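Long-range contacts in F5/8 type C domain protein (PDB 4ZRX), which is a putative alpha-L-fucosidase that probably removes L-fucose from glycans and carries an F5/8 type C domain of the kind that often binds carbohydrate: residues G374-L380 with A436-R442; D471-R477 with N578-V584. All coordinates share one frame; numbering follows the deposited sequence.

The two contacts sit in different parts of the chain, their centres 49 Å apart and their nearest atoms about 33 Å apart, so neither touches the other. Interaction 1 pairs two strands in the beta-sandwich that follows the TIM-barrel region, which in fucosidases of this family carries the active site. Interaction 2 follows in series and lies in the F5/8 type C domain, where a loop is bound to the last strand of the chain. One relies on regular strand pairing, the other on side-chain amides and a guanidinium that take over much of that work. The centre of each lies about 31 Å from the centre of the chain.

Interaction 1: G374-L380 with A436-R442; sequences GEAVYAL and ANKLRVR
Val377 sits like a wedge between the long side chains of Lys438 and Arg440. With CG1 opposite its backbone N (chi1 170°), the branched tip is spread along the neighbouring strand: CG1 meets Lys438 CD at 3.7 Å, while CG2 lies 3.9 Å from Arg440 CD. A beta-branched residue suits this outer face, since two methyls fill the hollow between two aliphatic stems whose charged ends run on beyond it. At the far end of the contact, Leu380 pushes CD1 to 4.0 Å from Ala436 CB, and the small alanine accommodates the leucine where the chain turns a corner.

The strands 374-380 and 438-442 run antiparallel, with paired backbone bonds at Ala376-Val441 and Tyr378-Leu439; Leu380 N to Asn437 O ends the ladder. The other face, bearing Ala376, Tyr378, Leu439 and Val441, turns into the sandwich; Trp368 and Val455 of the opposing sheet pack on it. There Tyr378 CE1 comes obliquely to 4.2 Å from Val441 CG2.

On the outer face, Glu375 and Arg442 lie side by side. A bend at chi3 (-57°) brings the guanidinium edge round to Glu375 OE2, which takes both NE (2.8 Å) and NH2 (2.7 Å) in the guanidinium plane, a side-on grip on one oxygen. The same OE2 stands over a face of Arg440 as a nearby opposite charge and not as a hydrogen bond; Arg440 has its own salt bridge to Glu407, a second partner of Arg442 NH2 as well. A leucine in place of Arg442 would probably strip Glu375 of its salt bridge and leave its carboxylate freer to turn. The chemistry thus implies a division of labour: apolar groups seal the sandwich interior, while on the outside Glu375 and Glu407 probably balance the charges of Arg440 and Arg442.

Interaction 2: D471-R477 with N578-V584; sequences DWNNLPR and NEIGVMV
Asn473 CA and Gly581 CA stand 4.4 Å apart where an irregular loop lies against strand 580-584, and one backbone bond, Asn474 N to Val582 O, joins the two chains. Side chains do the rest of the pairing. Asn473 OD1 receives Val582 N in its carbonyl plane, on a lone pair, at 3.0 Å, while its ND2 turns back to Leu475 O and steadies the loop. Asn474 acts as a substitute peptide: its CG lies between the backbone N and the carbonyl carbon (chi1 71°), which presents OD1 to Val584 N at 2.8 Å in an almost straight bond (176°) and ND2 to Val584 O at 2.9 Å. Asparagine suits both places because one short amide offers donor and acceptor together.

Arg477, extended from CG to NE, reaches across to the strand and clasps Ile580 O with NE and NH2, the latter at 2.8 Å. Asn473 ND2 lies over one guanidinium face and Asn578 O over the other, while Glu470 supplies a countercharge. The edge of the Trp472 ring, at CZ3, comes to 3.7 Å from Gly581 N; with the backbone where it is, a CB on Gly581 would run into this ring and Asn473, which is why a residue with no side chain suits the position. Leu475 CB rests on CG2 of Val582 and of Val584, beside Leu492 of strand 488-492.

Strand 580-584 pairs with strand 495-503, and the loop fastens to it through side chains. Bringing an early loop against the closing strand is consistent with the F5/8 type C (discoidin) beta-sandwich, in which the two ends of the domain lie close together.

Interaction 1: G374-L380 with A436-R442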
ATOM      1  N   GLY A 374     -22.483 -25.096  -0.789  1.00 23.70           N
ATOM      2  CA  GLY A 374     -23.406 -24.534  -1.739  1.00 23.73           C
ATOM      3  C   GLY A 374     -22.752 -23.907  -2.927  1.00 23.79           C
ATOM      4  O   GLY A 374     -21.601 -23.481  -2.834  1.00 22.16           O
ATOM      5  N   GLU A 375     -23.486 -23.880  -4.040  1.00 23.58           N
ATOM      6  CA  GLU A 375     -22.971 -23.406  -5.328  1.00 24.57           C
ATOM      7  C   GLU A 375     -24.005 -22.479  -5.934  1.00 24.69           C
ATOM      8  O   GLU A 375     -25.225 -22.734  -5.768  1.00 25.87           O
ATOM      9  CB  GLU A 375     -22.805 -24.547  -6.328  1.00 27.72           C
ATOM     10  CG  GLU A 375     -21.687 -25.409  -6.135  1.00 30.54           C
ATOM     11  CD  GLU A 375     -21.716 -26.640  -7.039  1.00 31.88           C
ATOM     12  OE1 GLU A 375     -22.747 -26.966  -7.623  1.00 33.88           O
ATOM     13  OE2 GLU A 375     -20.661 -27.258  -7.159  1.00 36.69           O
ATOM     14  N   ALA A 376     -23.546 -21.510  -6.711  1.00 22.33           N
ATOM     15  CA  ALA A 376     -24.382 -20.621  -7.477  1.00 22.81           C
ATOM     16  C   ALA A 376     -23.713 -20.429  -8.815  1.00 22.16           C
ATOM     17  O   ALA A 376     -22.503 -20.300  -8.898  1.00 21.65           O
ATOM     18  CB  ALA A 376     -24.577 -19.319  -6.760  1.00 23.42           C
ATOM     19  N   VAL A 377     -24.517 -20.434  -9.888  1.00 22.06           N
ATOM     20  CA  VAL A 377     -24.035 -20.212 -11.229  1.00 22.38           C
ATOM     21  C   VAL A 377     -24.503 -18.843 -11.717  1.00 22.53           C
ATOM     22  O   VAL A 377     -25.677 -18.448 -11.494  1.00 22.92           O
ATOM     23  CB  VAL A 377     -24.537 -21.388 -12.160  1.00 24.16           C
ATOM     24  CG1 VAL A 377     -24.277 -21.123 -13.620  1.00 25.13           C
ATOM     25  CG2 VAL A 377     -23.934 -22.739 -11.764  1.00 25.36           C
ATOM     26  N   TYR A 378     -23.640 -18.144 -12.433  1.00 21.13           N
ATOM     27  CA  TYR A 378     -23.891 -16.864 -13.026  1.00 21.57           C
ATOM     28  C   TYR A 378     -23.602 -16.913 -14.516  1.00 22.09           C
ATOM     29  O   TYR A 378     -22.538 -17.323 -14.955  1.00 22.97           O
ATOM     30  CB  TYR A 378     -23.022 -15.781 -12.381  1.00 21.56           C
ATOM     31  CG  TYR A 378     -23.248 -15.639 -10.888  1.00 21.17           C
ATOM     32  CD1 TYR A 378     -22.599 -16.443  -9.979  1.00 20.48           C
ATOM     33  CD2 TYR A 378     -24.069 -14.656 -10.390  1.00 21.26           C
ATOM     34  CE1 TYR A 378     -22.831 -16.323  -8.656  1.00 21.51           C
ATOM     35  CE2 TYR A 378     -24.299 -14.528  -9.047  1.00 21.43           C
ATOM     36  CZ  TYR A 378     -23.695 -15.323  -8.168  1.00 21.72           C
ATOM     37  OH  TYR A 378     -23.935 -15.214  -6.793  1.00 22.42           O
ATOM     38  N   ALA A 379     -24.548 -16.467 -15.325  1.00 22.95           N
ATOM     39  CA  ALA A 379     -24.336 -16.336 -16.768  1.00 22.95           C
ATOM     40  C   ALA A 379     -23.422 -15.138 -17.001  1.00 22.71           C
ATOM     41  O   ALA A 379     -23.520 -14.085 -16.312  1.00 22.03           O
ATOM     42  CB  ALA A 379     -25.701 -16.105 -17.497  1.00 25.22           C
ATOM     43  N   LEU A 380     -22.564 -15.286 -17.986  1.00 22.62           N
ATOM     44  CA  LEU A 380     -21.790 -14.199 -18.547  1.00 22.88           C
ATOM     45  C   LEU A 380     -22.390 -13.647 -19.811  1.00 24.46           C
ATOM     46  O   LEU A 380     -23.157 -14.360 -20.509  1.00 26.31           O
ATOM     47  CB  LEU A 380     -20.354 -14.668 -18.775  1.00 22.73           C
ATOM     48  CG  LEU A 380     -19.687 -15.249 -17.518  1.00 22.77           C
ATOM     49  CD1 LEU A 380     -18.280 -15.776 -17.845  1.00 23.27           C
ATOM     50  CD2 LEU A 380     -19.625 -14.231 -16.404  1.00 22.70           C
ATOM     51  N   ALA A 436     -15.211 -17.917 -21.386  1.00 23.24           N
ATOM     52  CA  ALA A 436     -16.241 -18.640 -20.639  1.00 22.04           C
ATOM     53  C   ALA A 436     -17.622 -18.057 -20.821  1.00 22.52           C
ATOM     54  O   ALA A 436     -17.748 -16.849 -21.123  1.00 21.39           O
ATOM     55  CB  ALA A 436     -15.905 -18.643 -19.182  1.00 21.92           C
ATOM     56  N   ASN A 437     -18.648 -18.861 -20.540  1.00 21.96           N
ATOM     57  CA  ASN A 437     -20.057 -18.392 -20.686  1.00 23.67           C
ATOM     58  C   ASN A 437     -20.848 -18.439 -19.378  1.00 22.77           C
ATOM     59  O   ASN A 437     -21.954 -17.883 -19.312  1.00 23.08           O
ATOM     60  CB  ASN A 437     -20.744 -19.107 -21.830  1.00 24.97           C
ATOM     61  CG  ASN A 437     -20.993 -20.596 -21.540  1.00 26.92           C
ATOM     62  OD1 ASN A 437     -21.749 -20.933 -20.663  1.00 28.67           O
ATOM     63  ND2 ASN A 437     -20.320 -21.466 -22.250  1.00 28.08           N
ATOM     64  N   LYS A 438     -20.276 -19.037 -18.341  1.00 21.85           N
ATOM     65  CA  LYS A 438     -20.822 -19.039 -17.033  1.00 21.55           C
ATOM     66  C   LYS A 438     -19.687 -19.040 -16.013  1.00 21.37           C
ATOM     67  O   LYS A 438     -18.567 -19.470 -16.297  1.00 20.64           O
ATOM     68  CB  LYS A 438     -21.704 -20.254 -16.792  1.00 23.28           C
ATOM     69  CG  LYS A 438     -23.081 -20.266 -17.594  1.00 25.23           C
ATOM     70  CD  LYS A 438     -23.840 -21.518 -17.275  1.00 27.53           C
ATOM     71  CE  LYS A 438     -25.348 -21.514 -17.762  1.00 30.48           C
ATOM     72  NZ  LYS A 438     -25.665 -20.973 -19.114  1.00 32.64           N
ATOM     73  N   LEU A 439     -20.031 -18.612 -14.801  1.00 20.83           N
ATOM     74  CA  LEU A 439     -19.164 -18.694 -13.667  1.00 21.64           C
ATOM     75  C   LEU A 439     -19.885 -19.439 -12.603  1.00 21.90           C
ATOM     76  O   LEU A 439     -21.128 -19.349 -12.468  1.00 23.79           O
ATOM     77  CB  LEU A 439     -18.885 -17.258 -13.227  1.00 23.32           C
ATOM     78  CG  LEU A 439     -17.608 -16.833 -12.666  1.00 24.85           C
ATOM     79  CD1 LEU A 439     -16.348 -17.156 -13.461  1.00 24.30           C
ATOM     80  CD2 LEU A 439     -17.759 -15.317 -12.408  1.00 24.98           C
ATOM     81  N   ARG A 440     -19.173 -20.212 -11.825  1.00 20.66           N
ATOM     82  CA  ARG A 440     -19.773 -20.903 -10.688  1.00 20.25           C
ATOM     83  C   ARG A 440     -18.959 -20.587  -9.456  1.00 20.96           C
ATOM     84  O   ARG A 440     -17.730 -20.654  -9.523  1.00 21.40           O
ATOM     85  CB  ARG A 440     -19.768 -22.410 -10.926  1.00 21.38           C
ATOM     86  CG  ARG A 440     -20.366 -23.202  -9.807  1.00 22.51           C
ATOM     87  CD  ARG A 440     -20.876 -24.540 -10.270  1.00 23.77           C
ATOM     88  NE  ARG A 440     -19.794 -25.432 -10.624  1.00 24.32           N
ATOM     89  CZ  ARG A 440     -19.910 -26.608 -11.230  1.00 24.39           C
ATOM     90  NH1 ARG A 440     -21.095 -27.090 -11.573  1.00 25.83           N
ATOM     91  NH2 ARG A 440     -18.828 -27.305 -11.480  1.00 25.86           N
ATOM     92  N   VAL A 441     -19.635 -20.278  -8.339  1.00 20.01           N
ATOM     93  CA  VAL A 441     -18.980 -20.019  -7.076  1.00 19.00           C
ATOM     94  C   VAL A 441     -19.507 -21.043  -6.105  1.00 18.71           C
ATOM     95  O   VAL A 441     -20.700 -21.352  -6.069  1.00 18.84           O
ATOM     96  CB  VAL A 441     -19.323 -18.611  -6.544  1.00 18.45           C
ATOM     97  CG1 VAL A 441     -18.640 -18.352  -5.188  1.00 18.99           C
ATOM     98  CG2 VAL A 441     -18.936 -17.573  -7.584  1.00 18.67           C
ATOM     99  N   ARG A 442     -18.577 -21.644  -5.389  1.00 17.94           N
ATOM    100  CA  ARG A 442     -18.875 -22.617  -4.362  1.00 19.14           C
ATOM    101  C   ARG A 442     -18.375 -22.125  -3.015  1.00 19.12           C
ATOM    102  O   ARG A 442     -17.193 -21.816  -2.890  1.00 18.32           O
ATOM    103  CB  ARG A 442     -18.197 -23.953  -4.703  1.00 21.10           C
ATOM    104  CG  ARG A 442     -18.638 -25.076  -3.782  1.00 23.08           C
ATOM    105  CD  ARG A 442     -18.008 -26.429  -4.200  1.00 25.49           C
ATOM    106  NE  ARG A 442     -18.366 -26.699  -5.599  1.00 28.18           N
ATOM    107  CZ  ARG A 442     -17.562 -26.607  -6.672  1.00 27.59           C
ATOM    108  NH1 ARG A 442     -16.270 -26.341  -6.601  1.00 27.54           N
ATOM    109  NH2 ARG A 442     -18.124 -26.776  -7.861  1.00 30.20           N
TER

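Interaction 2: D471-R477 with N578-V584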
ATOM      1  N   ASP A 471      22.525   3.337 -14.669  1.00 40.22           N
ATOM      2  CA  ASP A 471      23.423   4.328 -15.239  1.00 42.19           C
ATOM      3  C   ASP A 471      24.594   3.680 -15.976  1.00 40.51           C
ATOM      4  O   ASP A 471      25.260   4.359 -16.732  1.00 42.06           O
ATOM      5  CB  ASP A 471      23.919   5.291 -14.155  1.00 45.30           C
ATOM      6  CG  ASP A 471      22.783   6.128 -13.555  1.00 49.27           C
ATOM      7  OD1 ASP A 471      21.682   6.274 -14.193  1.00 52.57           O
ATOM      8  OD2 ASP A 471      22.998   6.635 -12.425  1.00 55.29           O
ATOM      9  N   TRP A 472      24.774   2.370 -15.791  1.00 36.95           N
ATOM     10  CA  TRP A 472      25.847   1.574 -16.420  1.00 35.70           C
ATOM     11  C   TRP A 472      25.399   0.783 -17.680  1.00 36.25           C
ATOM     12  O   TRP A 472      26.226   0.041 -18.298  1.00 35.01           O
ATOM     13  CB  TRP A 472      26.450   0.612 -15.375  1.00 35.48           C
ATOM     14  CG  TRP A 472      25.442  -0.088 -14.504  1.00 34.80           C
ATOM     15  CD1 TRP A 472      24.994   0.331 -13.290  1.00 35.37           C
ATOM     16  CD2 TRP A 472      24.765  -1.330 -14.779  1.00 35.58           C
ATOM     17  NE1 TRP A 472      24.053  -0.548 -12.799  1.00 35.36           N
ATOM     18  CE2 TRP A 472      23.907  -1.587 -13.681  1.00 34.33           C
ATOM     19  CE3 TRP A 472      24.793  -2.238 -15.848  1.00 35.37           C
ATOM     20  CZ2 TRP A 472      23.096  -2.718 -13.608  1.00 35.11           C
ATOM     21  CZ3 TRP A 472      23.992  -3.379 -15.783  1.00 35.67           C
ATOM     22  CH2 TRP A 472      23.128  -3.601 -14.664  1.00 37.10           C
ATOM     23  N   ASN A 473      24.137   0.951 -18.098  1.00 34.99           N
ATOM     24  CA  ASN A 473      23.648   0.346 -19.347  1.00 34.16           C
ATOM     25  C   ASN A 473      22.802   1.366 -20.058  1.00 36.47           C
ATOM     26  O   ASN A 473      21.780   1.816 -19.497  1.00 37.68           O
ATOM     27  CB  ASN A 473      22.816  -0.904 -19.083  1.00 33.80           C
ATOM     28  CG  ASN A 473      22.338  -1.584 -20.383  1.00 33.88           C
ATOM     29  OD1 ASN A 473      23.154  -1.962 -21.224  1.00 33.25           O
ATOM     30  ND2 ASN A 473      21.035  -1.754 -20.538  1.00 34.38           N
ATOM     31  N   ASN A 474      23.200   1.752 -21.269  1.00 36.13           N
ATOM     32  CA  ASN A 474      22.428   2.731 -22.033  1.00 38.16           C
ATOM     33  C   ASN A 474      21.880   2.174 -23.348  1.00 38.37           C
ATOM     34  O   ASN A 474      21.421   2.932 -24.188  1.00 39.58           O
ATOM     35  CB  ASN A 474      23.254   3.999 -22.274  1.00 39.02           C
ATOM     36  CG  ASN A 474      24.384   3.773 -23.262  1.00 39.61           C
ATOM     37  OD1 ASN A 474      24.693   2.611 -23.624  1.00 37.73           O
ATOM     38  ND2 ASN A 474      25.006   4.862 -23.699  1.00 39.51           N
ATOM     39  N   LEU A 475      21.909   0.853 -23.504  1.00 37.67           N
ATOM     40  CA  LEU A 475      21.284   0.176 -24.651  1.00 39.42           C
ATOM     41  C   LEU A 475      20.175  -0.728 -24.091  1.00 39.53           C
ATOM     42  O   LEU A 475      20.478  -1.788 -23.508  1.00 38.23           O
ATOM     43  CB  LEU A 475      22.310  -0.652 -25.446  1.00 39.48           C
ATOM     44  CG  LEU A 475      21.801  -1.162 -26.810  1.00 41.30           C
ATOM     45  CD1 LEU A 475      21.478  -0.005 -27.751  1.00 43.17           C
ATOM     46  CD2 LEU A 475      22.852  -2.053 -27.448  1.00 40.83           C
ATOM     47  N   PRO A 476      18.894  -0.300 -24.244  1.00 39.99           N
ATOM     48  CA  PRO A 476      17.837  -1.070 -23.558  1.00 40.13           C
ATOM     49  C   PRO A 476      17.859  -2.539 -23.997  1.00 39.58           C
ATOM     50  O   PRO A 476      18.063  -2.833 -25.189  1.00 37.65           O
ATOM     51  CB  PRO A 476      16.525  -0.374 -23.987  1.00 41.47           C
ATOM     52  CG  PRO A 476      16.924   1.017 -24.417  1.00 42.43           C
ATOM     53  CD  PRO A 476      18.372   0.926 -24.897  1.00 41.91           C
ATOM     54  N   ARG A 477      17.687  -3.442 -23.033  1.00 38.68           N
ATOM     55  CA  ARG A 477      17.774  -4.880 -23.320  1.00 38.68           C
ATOM     56  C   ARG A 477      16.600  -5.399 -24.150  1.00 40.59           C
ATOM     57  O   ARG A 477      16.694  -6.496 -24.715  1.00 40.73           O
ATOM     58  CB  ARG A 477      17.862  -5.703 -22.035  1.00 37.70           C
ATOM     59  CG  ARG A 477      19.029  -5.311 -21.170  1.00 35.65           C
ATOM     60  CD  ARG A 477      19.310  -6.311 -20.092  1.00 34.65           C
ATOM     61  NE  ARG A 477      20.402  -5.812 -19.262  1.00 34.16           N
ATOM     62  CZ  ARG A 477      20.304  -4.851 -18.330  1.00 35.58           C
ATOM     63  NH1 ARG A 477      19.119  -4.256 -18.062  1.00 35.64           N
ATOM     64  NH2 ARG A 477      21.402  -4.479 -17.650  1.00 34.28           N
ATOM     65  N   ASN A 578      20.352 -10.009 -17.872  1.00 36.14           N
ATOM     66  CA  ASN A 578      20.002  -8.856 -17.028  1.00 37.54           C
ATOM     67  C   ASN A 578      21.132  -8.410 -16.090  1.00 35.00           C
ATOM     68  O   ASN A 578      21.026  -7.320 -15.514  1.00 35.23           O
ATOM     69  CB  ASN A 578      18.710  -9.122 -16.201  1.00 40.63           C
ATOM     70  CG  ASN A 578      17.410  -8.879 -17.003  1.00 45.87           C
ATOM     71  OD1 ASN A 578      17.379  -8.147 -17.998  1.00 49.36           O
ATOM     72  ND2 ASN A 578      16.317  -9.491 -16.545  1.00 50.59           N
ATOM     73  N   GLU A 579      22.195  -9.230 -15.950  1.00 31.39           N
ATOM     74  CA  GLU A 579      23.382  -8.868 -15.163  1.00 29.91           C
ATOM     75  C   GLU A 579      24.482  -8.214 -16.014  1.00 29.31           C
ATOM     76  O   GLU A 579      25.570  -7.979 -15.492  1.00 28.46           O
ATOM     77  CB  GLU A 579      23.969 -10.126 -14.518  1.00 29.50           C
ATOM     78  CG  GLU A 579      22.923 -10.811 -13.571  1.00 31.45           C
ATOM     79  CD  GLU A 579      23.477 -12.060 -12.921  1.00 32.15           C
ATOM     80  OE1 GLU A 579      23.904 -12.978 -13.633  1.00 32.99           O
ATOM     81  OE2 GLU A 579      23.468 -12.134 -11.668  1.00 32.50           O
ATOM     82  N   ILE A 580      24.244  -8.050 -17.315  1.00 28.74           N
ATOM     83  CA  ILE A 580      25.202  -7.436 -18.180  1.00 29.21           C
ATOM     84  C   ILE A 580      24.667  -6.088 -18.606  1.00 29.23           C
ATOM     85  O   ILE A 580      23.468  -5.961 -18.892  1.00 30.21           O
ATOM     86  CB  ILE A 580      25.429  -8.335 -19.416  1.00 30.77           C
ATOM     87  CG1 ILE A 580      26.038  -9.678 -18.991  1.00 30.89           C
ATOM     88  CG2 ILE A 580      26.267  -7.612 -20.437  1.00 31.12           C
ATOM     89  CD1 ILE A 580      27.394  -9.573 -18.344  1.00 31.43           C
ATOM     90  N   GLY A 581      25.544  -5.082 -18.647  1.00 29.26           N
ATOM     91  CA  GLY A 581      25.241  -3.787 -19.278  1.00 29.34           C
ATOM     92  C   GLY A 581      26.367  -3.419 -20.233  1.00 30.00           C
ATOM     93  O   GLY A 581      27.470  -3.982 -20.191  1.00 29.05           O
ATOM     94  N   VAL A 582      26.074  -2.453 -21.093  1.00 30.78           N
ATOM     95  CA  VAL A 582      27.058  -1.859 -21.955  1.00 31.71           C
ATOM     96  C   VAL A 582      26.809  -0.345 -22.057  1.00 33.68           C
ATOM     97  O   VAL A 582      25.652   0.117 -21.896  1.00 33.20           O
ATOM     98  CB  VAL A 582      27.026  -2.517 -23.384  1.00 32.36           C
ATOM     99  CG1 VAL A 582      27.301  -4.019 -23.314  1.00 31.91           C
ATOM    100  CG2 VAL A 582      25.682  -2.258 -24.137  1.00 33.44           C
HETATM  101  N   MSE A 583      27.873   0.395 -22.395  1.00 33.84           N
HETATM  102  CA  MSE A 583      27.781   1.799 -22.682  1.00 37.13           C
HETATM  103  C   MSE A 583      28.168   2.010 -24.117  1.00 39.33           C
HETATM  104  O   MSE A 583      29.302   1.711 -24.522  1.00 40.24           O
HETATM  105  CB  MSE A 583      28.655   2.637 -21.757  1.00 38.61           C
HETATM  106  CG  MSE A 583      28.196   2.581 -20.302  1.00 39.30           C
HETATM  107 SE   MSE A 583      26.415   3.434 -20.005  0.75 42.74          SE
HETATM  108  CE  MSE A 583      26.931   5.302 -20.355  1.00 43.13           C
ATOM    109  N   VAL A 584      27.179   2.464 -24.876  1.00 40.97           N
ATOM    110  CA  VAL A 584      27.331   2.858 -26.275  1.00 44.00           C
ATOM    111  C   VAL A 584      27.758   4.335 -26.317  1.00 46.19           C
ATOM    112  O   VAL A 584      27.244   5.170 -25.558  1.00 44.18           O
ATOM    113  CB  VAL A 584      25.983   2.660 -27.017  1.00 45.72           C
ATOM    114  CG1 VAL A 584      25.998   3.265 -28.442  1.00 48.48           C
ATOM    115  CG2 VAL A 584      25.642   1.187 -27.058  1.00 45.45           C
TER